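Local coordinates for protein-glutamine gamma-glutamyltransferase 2 (Pagrus major, PDB 1G0D) that is a transglutaminase that probably uses calcium to join peptide-bound glutamine to lysine side chains or other primary amines, at residues A[477-482]-A[578-583]; A[487-492]-A[541-546]; A[555-560]-A[582-587]. One frame throughout, in Å; residues are numbered along the deposited sequence.

How the interactions relate
All three contacts lie in the first of the two C-terminal beta domains, or where its chain leaves for the second. Interactions 1 and 2 are partly buried, interaction 3 is buried. Interaction 2 joins neighbouring antiparallel strands of one sheet. It mixes backbone bonds, an apolar face and a charged, more open face. Interaction 1 brings two strands of different sheets together by side chains, with polar bonds only at its loop end. Interaction 3 is smaller, with one backbone bond and apolar contacts. Interactions 1 and 3 share Leu582, which meets Pro482 in one and Ile559 in the other. Phe488 of interaction 2 touches Pro482, Leu582 and Ile559. Val490 packs on Ile477 and Ile580.

Interaction 1: residues A[477-482]-A[578-583]; sequences IKHAQP and ANIPLS
Ile580 lies against the imidazole of His479, and the two side chains approach from opposite directions. The CB of Ile580 is 4.0 Å from His479 ND1. From there the side chain forks. CG1 of Ile580 comes 3.3 Å from His479 ND1. CD1 at the tip stays near that nitrogen and also touches Val490 of strand 488-496, which lies next to 473-479. The other branch, CG2, is turned opposite the backbone N and sits over one ring face. This is a CH-pi contact, with CG2 of Ile580 3.7 Å from the ring centroid of His479 and 21° off the normal. CG2 also meets Pro482 CG, so one methyl touches both the ring and the proline.

The strands behind these residues, 473-479 and 573-581, belong to two different sheets of the first C-terminal beta-barrel. They run nearly parallel, at 12°, with segment axes 8.2 Å apart. Side chains bridge that gap. Ile477 CG2 meets Ala578 CB at 3.8 Å. Residues of both segments probably belong to a GTP site, by analogy with related transglutaminases.

Past the strands the chains draw closer. Pro482 CG reaches Leu582 CD1, the two side chains crossing at about a right angle. Pro482 O takes two bonds from Ser583. Ser583 N lies 3.0 Å from Pro482 O, in the carbonyl plane. The hydroxyl OG of Ser583, 3.1 Å from Pro482 O, approaches from above that plane.

Interaction 2: residues A[487-492]-A[541-546]; sequences DFDVIV and VMRLHY
Arg543 and Asp489 meet because of their torsions. Arg543 carries CG opposite its backbone N (chi1 179°) and stays extended to NE. Asp489 turns its CG back beside its own N (chi1 -49°), which swings the carboxylate toward the arginine. The setting is an antiparallel pair of strands, 488-496 and 536-544, in a three-stranded sheet of the first C-terminal beta-barrel. Phe488 with Leu544 and Val490 with Met542 are hydrogen-bonded pairs. Each is joined by two backbone bonds, one in each direction, such as Phe488 N to Leu544 O at 2.7 Å. The alternating pairs, Asp489 with Arg543 and Ile491 with Val541, are non-hydrogen-bonded.

The Asp489-Arg543 face is charged. NH1 of Arg543 gives a hydrogen bond of 2.7 Å to OD2 of Asp489, within a salt bridge. OD2 lies near the guanidinium plane, but NH1 approaches from above the carboxylate plane. On the other flank, NH2 of Arg543 makes a long salt bridge of 3.8 Å with Asp487 OD2. One arginine thus spans two acids, which probably tempers the charge of Asp489 and, more weakly, that of Asp487. Nearby, Val541 CG1 packs on the CB of Asp489.

The opposite face is apolar. Leu544 CB sits over one face of the Phe488 ring, 4.1 Å from its centroid, in a CH-pi contact. Its CD2 reaches Val490 CG2. Met542 and Leu544 go on to pack against Ala510 of strand 502-513.

Where strand 536-544 ends, His545 takes the N-cap position of helix 546-549. Asp487 reaches across to the first residue of that helix. Asp487 OD1 accepts the backbone N of Tyr546 at 2.8 Å, on the anti side of the carboxylate and nearly straight at 165°.

Interaction 3: residues A[555-560]-A[582-587]; sequences EHHLIR and LSTPEL
One backbone hydrogen bond joins His557 to Leu582. The N of Leu582 gives to the O of His557 at 2.9 Å, almost straight at 170°. His557 has a left-handed backbone conformation just before strand 558-566 begins. The bond lies just before the start of that strand and just past the end of strand 573-581. It carries on the pairing of these antiparallel neighbours.

One apolar pair lies beside the bond, Ile559 CD1 meeting Leu582 CD2 at 3.7 Å. The other side-chain contacts are van der Waals. The CB atoms of His557 and Leu582 are 3.9 Å apart. The CB of His557 also lies 3.5 Å from the Leu582 carbonyl O. Further along, the methyl CG2 of Thr584 comes to NE2 of the His557 ring at 3.6 Å, the two side chains crossing at about a right angle. With OG1 set between the backbone N and the carbonyl carbon (chi1 41°), CG2 of Thr584 is turned to the NE2 side of the imidazole, which it meets obliquely.

Segment 582-587 links the two C-terminal beta domains. It leaves the first barrel at Leu582 and runs into the immunoglobulin-like domain, where Leu587 packs on Val605, Phe607 and Val673.

The polar side-chain ends find their partners in the last domain. NE2 of His557 is hydrogen-bonded to Lys671 O, and Thr584 OG1 to Asp672 O. His557 thus lies where the two domains meet. An alanine in place of His557 is likely to leave Lys671 O without its imidazole partner and the Thr584 methyl without the ring it rests against.

Interaction 1: residues A[477-482]-A[578-583]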
loop_
_atom_site.group_PDB
_atom_site.type_symbol
_atom_site.label_atom_id
_atom_site.label_comp_id
_atom_site.label_asym_id
_atom_site.label_seq_id
_atom_site.Cartn_x
_atom_site.Cartn_y
_atom_site.Cartn_z
ATOM N N ILE A 477 19.468 19.438 14.803
ATOM C CA ILE A 477 20.476 18.563 14.185
ATOM C C ILE A 477 20.426 18.777 12.692
ATOM O O ILE A 477 19.342 18.932 12.140
ATOM C CB ILE A 477 20.195 17.064 14.490
ATOM C CG1 ILE A 477 20.289 16.829 15.992
ATOM C CG2 ILE A 477 21.200 16.173 13.810
ATOM C CD1 ILE A 477 19.450 15.699 16.462
ATOM N N LYS A 478 21.578 18.780 12.029
ATOM C CA LYS A 478 21.591 19.019 10.591
ATOM C C LYS A 478 22.578 18.165 9.850
ATOM O O LYS A 478 23.607 17.811 10.384
ATOM C CB LYS A 478 21.907 20.481 10.306
ATOM C CG LYS A 478 22.290 21.307 11.529
ATOM C CD LYS A 478 21.893 22.770 11.357
ATOM C CE LYS A 478 22.708 23.669 12.290
ATOM N NZ LYS A 478 22.367 25.120 12.121
ATOM N N HIS A 479 22.276 17.832 8.607
ATOM C CA HIS A 479 23.185 17.008 7.843
ATOM C C HIS A 479 23.087 17.263 6.346
ATOM O O HIS A 479 22.054 17.730 5.864
ATOM C CB HIS A 479 22.922 15.532 8.147
ATOM C CG HIS A 479 21.635 14.999 7.581
ATOM N ND1 HIS A 479 20.680 14.385 8.364
ATOM C CD2 HIS A 479 21.176 14.919 6.308
ATOM C CE1 HIS A 479 19.693 13.954 7.602
ATOM N NE2 HIS A 479 19.970 14.266 6.350
ATOM N N ALA A 480 24.154 16.924 5.616
ATOM C CA ALA A 480 24.217 17.112 4.154
ATOM C C ALA A 480 23.732 15.923 3.323
ATOM O O ALA A 480 24.205 15.742 2.198
ATOM C CB ALA A 480 25.651 17.440 3.731
ATOM N N GLN A 481 22.804 15.133 3.865
ATOM C CA GLN A 481 22.273 13.943 3.192
ATOM C C GLN A 481 23.401 13.057 2.697
ATOM O O GLN A 481 23.655 12.989 1.500
ATOM C CB GLN A 481 21.406 14.334 2.009
ATOM C CG GLN A 481 20.192 15.107 2.401
ATOM C CD GLN A 481 19.630 15.878 1.239
ATOM O OE1 GLN A 481 19.966 17.053 1.035
ATOM N NE2 GLN A 481 18.769 15.221 0.456
ATOM N N PRO A 482 24.064 12.329 3.614
ATOM C CA PRO A 482 25.184 11.439 3.277
ATOM C C PRO A 482 24.843 10.263 2.413
ATOM O O PRO A 482 23.706 9.782 2.437
ATOM C CB PRO A 482 25.659 10.954 4.631
ATOM C CG PRO A 482 24.412 10.986 5.460
ATOM C CD PRO A 482 23.759 12.272 5.056
ATOM N N ALA A 578 16.833 13.188 15.140
ATOM C CA ALA A 578 16.912 13.249 13.694
ATOM C C ALA A 578 17.233 11.863 13.189
ATOM O O ALA A 578 18.035 11.160 13.792
ATOM C CB ALA A 578 18.000 14.213 13.273
ATOM N N ASN A 579 16.588 11.448 12.111
ATOM C CA ASN A 579 16.881 10.140 11.544
ATOM C C ASN A 579 17.534 10.401 10.237
ATOM O O ASN A 579 16.956 11.067 9.380
ATOM C CB ASN A 579 15.623 9.342 11.309
ATOM C CG ASN A 579 15.121 8.719 12.559
ATOM O OD1 ASN A 579 15.461 7.580 12.864
ATOM N ND2 ASN A 579 14.314 9.460 13.308
ATOM N N ILE A 580 18.743 9.882 10.080
ATOM C CA ILE A 580 19.458 10.110 8.858
ATOM C C ILE A 580 19.446 8.921 7.926
ATOM O O ILE A 580 19.978 7.874 8.242
ATOM C CB ILE A 580 20.907 10.492 9.141
ATOM C CG1 ILE A 580 20.943 11.596 10.192
ATOM C CG2 ILE A 580 21.581 10.986 7.870
ATOM C CD1 ILE A 580 22.331 12.133 10.501
ATOM N N PRO A 581 18.754 9.040 6.786
ATOM C CA PRO A 581 18.740 7.935 5.837
ATOM C C PRO A 581 19.953 8.097 4.862
ATOM O O PRO A 581 20.022 9.047 4.070
ATOM C CB PRO A 581 17.378 8.083 5.159
ATOM C CG PRO A 581 16.931 9.480 5.440
ATOM C CD PRO A 581 17.889 10.143 6.346
ATOM N N LEU A 582 20.922 7.192 4.954
ATOM C CA LEU A 582 22.100 7.264 4.097
ATOM C C LEU A 582 21.700 6.699 2.724
ATOM O O LEU A 582 21.184 5.579 2.646
ATOM C CB LEU A 582 23.250 6.452 4.718
ATOM C CG LEU A 582 24.184 7.024 5.798
ATOM C CD1 LEU A 582 23.509 8.046 6.602
ATOM C CD2 LEU A 582 24.606 5.939 6.718
ATOM N N SER A 583 21.957 7.461 1.652
ATOM C CA SER A 583 21.562 7.070 0.285
ATOM C C SER A 583 22.324 5.972 -0.428
ATOM O O SER A 583 23.485 5.746 -0.146
ATOM C CB SER A 583 21.539 8.299 -0.650
ATOM O OG SER A 583 22.575 9.240 -0.421
#

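Interaction 2: residues A[487-492]-A[541-546]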
loop_
_atom_site.group_PDB
_atom_site.type_symbol
_atom_site.label_atom_id
_atom_site.label_comp_id
_atom_site.label_asym_id
_atom_site.label_seq_id
_atom_site.Cartn_x
_atom_site.Cartn_y
_atom_site.Cartn_z
ATOM N N ASP A 487 32.070 8.621 5.374
ATOM C CA ASP A 487 32.132 9.102 6.747
ATOM C C ASP A 487 31.615 10.511 6.608
ATOM O O ASP A 487 31.922 11.173 5.630
ATOM C CB ASP A 487 33.557 9.222 7.273
ATOM C CG ASP A 487 34.453 8.089 6.869
ATOM O OD1 ASP A 487 34.031 6.909 6.876
ATOM O OD2 ASP A 487 35.621 8.411 6.564
ATOM N N PHE A 488 30.875 11.016 7.580
ATOM C CA PHE A 488 30.354 12.371 7.421
ATOM C C PHE A 488 30.171 13.072 8.735
ATOM O O PHE A 488 30.276 12.475 9.786
ATOM C CB PHE A 488 28.991 12.315 6.708
ATOM C CG PHE A 488 27.996 11.379 7.377
ATOM C CD1 PHE A 488 27.925 10.029 7.010
ATOM C CD2 PHE A 488 27.168 11.836 8.405
ATOM C CE1 PHE A 488 27.049 9.147 7.670
ATOM C CE2 PHE A 488 26.300 10.961 9.062
ATOM C CZ PHE A 488 26.240 9.620 8.696
ATOM N N ASP A 489 29.855 14.348 8.665
ATOM C CA ASP A 489 29.633 15.099 9.874
ATOM C C ASP A 489 28.166 15.445 9.960
ATOM O O ASP A 489 27.490 15.585 8.931
ATOM C CB ASP A 489 30.422 16.405 9.869
ATOM C CG ASP A 489 31.876 16.214 9.504
ATOM O OD1 ASP A 489 32.467 17.180 8.973
ATOM O OD2 ASP A 489 32.427 15.117 9.744
ATOM N N VAL A 490 27.682 15.557 11.196
ATOM C CA VAL A 490 26.308 15.941 11.504
ATOM C C VAL A 490 26.460 17.072 12.511
ATOM O O VAL A 490 27.083 16.884 13.546
ATOM C CB VAL A 490 25.524 14.801 12.232
ATOM C CG1 VAL A 490 24.201 15.327 12.705
ATOM C CG2 VAL A 490 25.320 13.612 11.310
ATOM N N ILE A 491 25.914 18.245 12.234
ATOM C CA ILE A 491 26.027 19.309 13.218
ATOM C C ILE A 491 24.839 19.345 14.159
ATOM O O ILE A 491 23.698 19.100 13.755
ATOM C CB ILE A 491 26.149 20.677 12.571
ATOM C CG1 ILE A 491 27.357 20.686 11.674
ATOM C CG2 ILE A 491 26.314 21.743 13.615
ATOM C CD1 ILE A 491 26.953 20.413 10.297
ATOM N N VAL A 492 25.132 19.616 15.427
ATOM C CA VAL A 492 24.128 19.748 16.467
ATOM C C VAL A 492 24.314 21.202 16.880
ATOM O O VAL A 492 25.333 21.554 17.456
ATOM C CB VAL A 492 24.430 18.806 17.680
ATOM C CG1 VAL A 492 23.434 19.044 18.803
ATOM C CG2 VAL A 492 24.338 17.360 17.238
ATOM N N VAL A 541 30.038 19.237 16.218
ATOM C CA VAL A 541 30.016 18.235 15.170
ATOM C C VAL A 541 30.257 16.806 15.673
ATOM O O VAL A 541 30.982 16.562 16.645
ATOM C CB VAL A 541 31.080 18.568 14.097
ATOM C CG1 VAL A 541 31.187 17.442 13.101
ATOM C CG2 VAL A 541 30.713 19.866 13.406
ATOM N N MET A 542 29.614 15.857 15.010
ATOM C CA MET A 542 29.781 14.464 15.350
ATOM C C MET A 542 30.123 13.796 14.052
ATOM O O MET A 542 29.349 13.848 13.113
ATOM C CB MET A 542 28.483 13.901 15.903
ATOM C CG MET A 542 28.501 12.402 16.185
ATOM S SD MET A 542 27.032 11.902 17.136
ATOM C CE MET A 542 26.177 13.515 17.316
ATOM N N ARG A 543 31.289 13.178 13.978
ATOM C CA ARG A 543 31.662 12.531 12.743
ATOM C C ARG A 543 31.414 11.061 12.787
ATOM O O ARG A 543 32.036 10.346 13.571
ATOM C CB ARG A 543 33.126 12.770 12.419
ATOM C CG ARG A 543 33.581 12.090 11.140
ATOM C CD ARG A 543 34.743 12.837 10.507
ATOM N NE ARG A 543 35.115 12.252 9.226
ATOM C CZ ARG A 543 34.733 12.733 8.044
ATOM N NH1 ARG A 543 33.960 13.812 7.973
ATOM N NH2 ARG A 543 35.132 12.135 6.925
ATOM N N LEU A 544 30.482 10.619 11.948
ATOM C CA LEU A 544 30.137 9.211 11.835
ATOM C C LEU A 544 30.994 8.650 10.690
ATOM O O LEU A 544 31.184 9.338 9.681
ATOM C CB LEU A 544 28.648 9.084 11.533
ATOM C CG LEU A 544 27.650 9.171 12.692
ATOM C CD1 LEU A 544 28.116 8.367 13.876
ATOM C CD2 LEU A 544 27.488 10.591 13.077
ATOM N N HIS A 545 31.510 7.422 10.856
ATOM C CA HIS A 545 32.387 6.774 9.862
ATOM C C HIS A 545 31.861 5.459 9.341
ATOM O O HIS A 545 31.282 4.671 10.075
ATOM C CB HIS A 545 33.759 6.485 10.451
ATOM C CG HIS A 545 34.446 7.693 10.984
ATOM N ND1 HIS A 545 34.238 8.161 12.264
ATOM C CD2 HIS A 545 35.349 8.525 10.419
ATOM C CE1 HIS A 545 34.987 9.228 12.465
ATOM N NE2 HIS A 545 35.672 9.470 11.360
ATOM N N TYR A 546 32.136 5.197 8.077
ATOM C CA TYR A 546 31.646 3.998 7.467
ATOM C C TYR A 546 31.963 2.727 8.193
ATOM O O TYR A 546 31.055 1.989 8.536
ATOM C CB TYR A 546 32.145 3.878 6.040
ATOM C CG TYR A 546 31.658 2.617 5.388
ATOM C CD1 TYR A 546 30.297 2.389 5.201
ATOM C CD2 TYR A 546 32.553 1.645 4.952
ATOM C CE1 TYR A 546 29.837 1.225 4.593
ATOM C CE2 TYR A 546 32.097 0.461 4.337
ATOM C CZ TYR A 546 30.740 0.265 4.166
ATOM O OH TYR A 546 30.282 -0.895 3.594
#

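Interaction 3: residues A[555-560]-A[582-587]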
loop_
_atom_site.group_PDB
_atom_site.type_symbol
_atom_site.label_atom_id
_atom_site.label_comp_id
_atom_site.label_asym_id
_atom_site.label_seq_id
_atom_site.Cartn_x
_atom_site.Cartn_y
_atom_site.Cartn_z
ATOM N N GLU A 555 19.372 -2.669 5.979
ATOM C CA GLU A 555 19.084 -2.455 4.561
ATOM C C GLU A 555 18.622 -1.036 4.246
ATOM O O GLU A 555 18.767 -0.579 3.113
ATOM C CB GLU A 555 18.009 -3.421 4.107
ATOM C CG GLU A 555 16.704 -3.184 4.819
ATOM C CD GLU A 555 16.376 -4.263 5.827
ATOM O OE1 GLU A 555 15.209 -4.291 6.279
ATOM O OE2 GLU A 555 17.276 -5.077 6.164
ATOM N N HIS A 556 18.062 -0.342 5.235
ATOM C CA HIS A 556 17.599 1.022 5.006
ATOM C C HIS A 556 18.688 2.029 5.345
ATOM O O HIS A 556 18.521 3.217 5.125
ATOM C CB HIS A 556 16.308 1.330 5.806
ATOM C CG HIS A 556 15.040 0.808 5.167
ATOM N ND1 HIS A 556 15.023 0.120 3.973
ATOM C CD2 HIS A 556 13.752 0.842 5.592
ATOM C CE1 HIS A 556 13.784 -0.251 3.688
ATOM N NE2 HIS A 556 12.995 0.173 4.655
ATOM N N HIS A 557 19.803 1.567 5.890
ATOM C CA HIS A 557 20.902 2.488 6.207
ATOM C C HIS A 557 20.488 3.729 7.018
ATOM O O HIS A 557 20.778 4.868 6.621
ATOM C CB HIS A 557 21.583 2.953 4.904
ATOM C CG HIS A 557 21.612 1.913 3.830
ATOM N ND1 HIS A 557 22.673 1.049 3.660
ATOM C CD2 HIS A 557 20.696 1.565 2.900
ATOM C CE1 HIS A 557 22.408 0.212 2.675
ATOM N NE2 HIS A 557 21.213 0.506 2.195
ATOM N N LEU A 558 19.848 3.506 8.170
ATOM C CA LEU A 558 19.373 4.592 9.032
ATOM C C LEU A 558 20.155 4.853 10.336
ATOM O O LEU A 558 20.507 3.934 11.081
ATOM C CB LEU A 558 17.926 4.324 9.406
ATOM C CG LEU A 558 16.809 4.525 8.403
ATOM C CD1 LEU A 558 15.632 3.692 8.906
ATOM C CD2 LEU A 558 16.443 6.028 8.262
ATOM N N ILE A 559 20.383 6.123 10.638
ATOM C CA ILE A 559 21.087 6.485 11.845
ATOM C C ILE A 559 20.277 7.519 12.604
ATOM O O ILE A 559 20.078 8.640 12.139
ATOM C CB ILE A 559 22.499 7.044 11.504
ATOM C CG1 ILE A 559 23.421 5.879 11.102
ATOM C CG2 ILE A 559 23.083 7.803 12.703
ATOM C CD1 ILE A 559 24.668 6.301 10.404
ATOM N N ARG A 560 19.801 7.149 13.782
ATOM C CA ARG A 560 19.029 8.084 14.577
ATOM C C ARG A 560 19.966 8.896 15.471
ATOM O O ARG A 560 20.621 8.335 16.332
ATOM C CB ARG A 560 18.038 7.317 15.440
ATOM C CG ARG A 560 16.960 8.164 16.087
ATOM C CD ARG A 560 15.901 7.245 16.646
ATOM N NE ARG A 560 15.012 6.747 15.605
ATOM C CZ ARG A 560 13.961 5.959 15.825
ATOM N NH1 ARG A 560 13.199 5.557 14.811
ATOM N NH2 ARG A 560 13.674 5.569 17.061
ATOM N N LEU A 582 20.922 7.192 4.954
ATOM C CA LEU A 582 22.100 7.264 4.097
ATOM C C LEU A 582 21.700 6.699 2.724
ATOM O O LEU A 582 21.184 5.579 2.646
ATOM C CB LEU A 582 23.250 6.452 4.718
ATOM C CG LEU A 582 24.184 7.024 5.798
ATOM C CD1 LEU A 582 23.509 8.046 6.602
ATOM C CD2 LEU A 582 24.606 5.939 6.718
ATOM N N SER A 583 21.957 7.461 1.652
ATOM C CA SER A 583 21.562 7.070 0.285
ATOM C C SER A 583 22.324 5.972 -0.428
ATOM O O SER A 583 23.485 5.746 -0.146
ATOM C CB SER A 583 21.539 8.299 -0.650
ATOM O OG SER A 583 22.575 9.240 -0.421
ATOM N N THR A 584 21.656 5.289 -1.360
ATOM C CA THR A 584 22.297 4.254 -2.169
ATOM C C THR A 584 22.371 4.851 -3.579
ATOM O O THR A 584 21.610 5.762 -3.917
ATOM C CB THR A 584 21.508 2.940 -2.199
ATOM O OG1 THR A 584 20.111 3.224 -2.316
ATOM C CG2 THR A 584 21.760 2.136 -0.919
ATOM N N PRO A 585 23.286 4.361 -4.421
ATOM C CA PRO A 585 23.314 4.984 -5.747
ATOM C C PRO A 585 22.016 4.755 -6.485
ATOM O O PRO A 585 21.312 3.790 -6.197
ATOM C CB PRO A 585 24.509 4.326 -6.441
ATOM C CG PRO A 585 24.746 3.030 -5.694
ATOM C CD PRO A 585 24.268 3.268 -4.282
ATOM N N GLU A 586 21.702 5.655 -7.419
ATOM C CA GLU A 586 20.495 5.548 -8.223
ATOM C C GLU A 586 20.735 4.947 -9.600
ATOM O O GLU A 586 21.415 5.540 -10.433
ATOM C CB GLU A 586 19.838 6.892 -8.409
ATOM C CG GLU A 586 18.400 6.694 -8.824
ATOM C CD GLU A 586 17.797 7.892 -9.514
ATOM O OE1 GLU A 586 18.260 9.035 -9.232
ATOM O OE2 GLU A 586 16.856 7.671 -10.330
ATOM N N LEU A 587 20.134 3.787 -9.838
ATOM C CA LEU A 587 20.305 3.076 -11.098
ATOM C C LEU A 587 19.954 3.932 -12.299
ATOM O O LEU A 587 19.012 4.717 -12.253
ATOM C CB LEU A 587 19.454 1.778 -11.121
ATOM C CG LEU A 587 19.667 0.734 -10.002
ATOM C CD1 LEU A 587 18.903 -0.583 -10.288
ATOM C CD2 LEU A 587 21.160 0.468 -9.879
#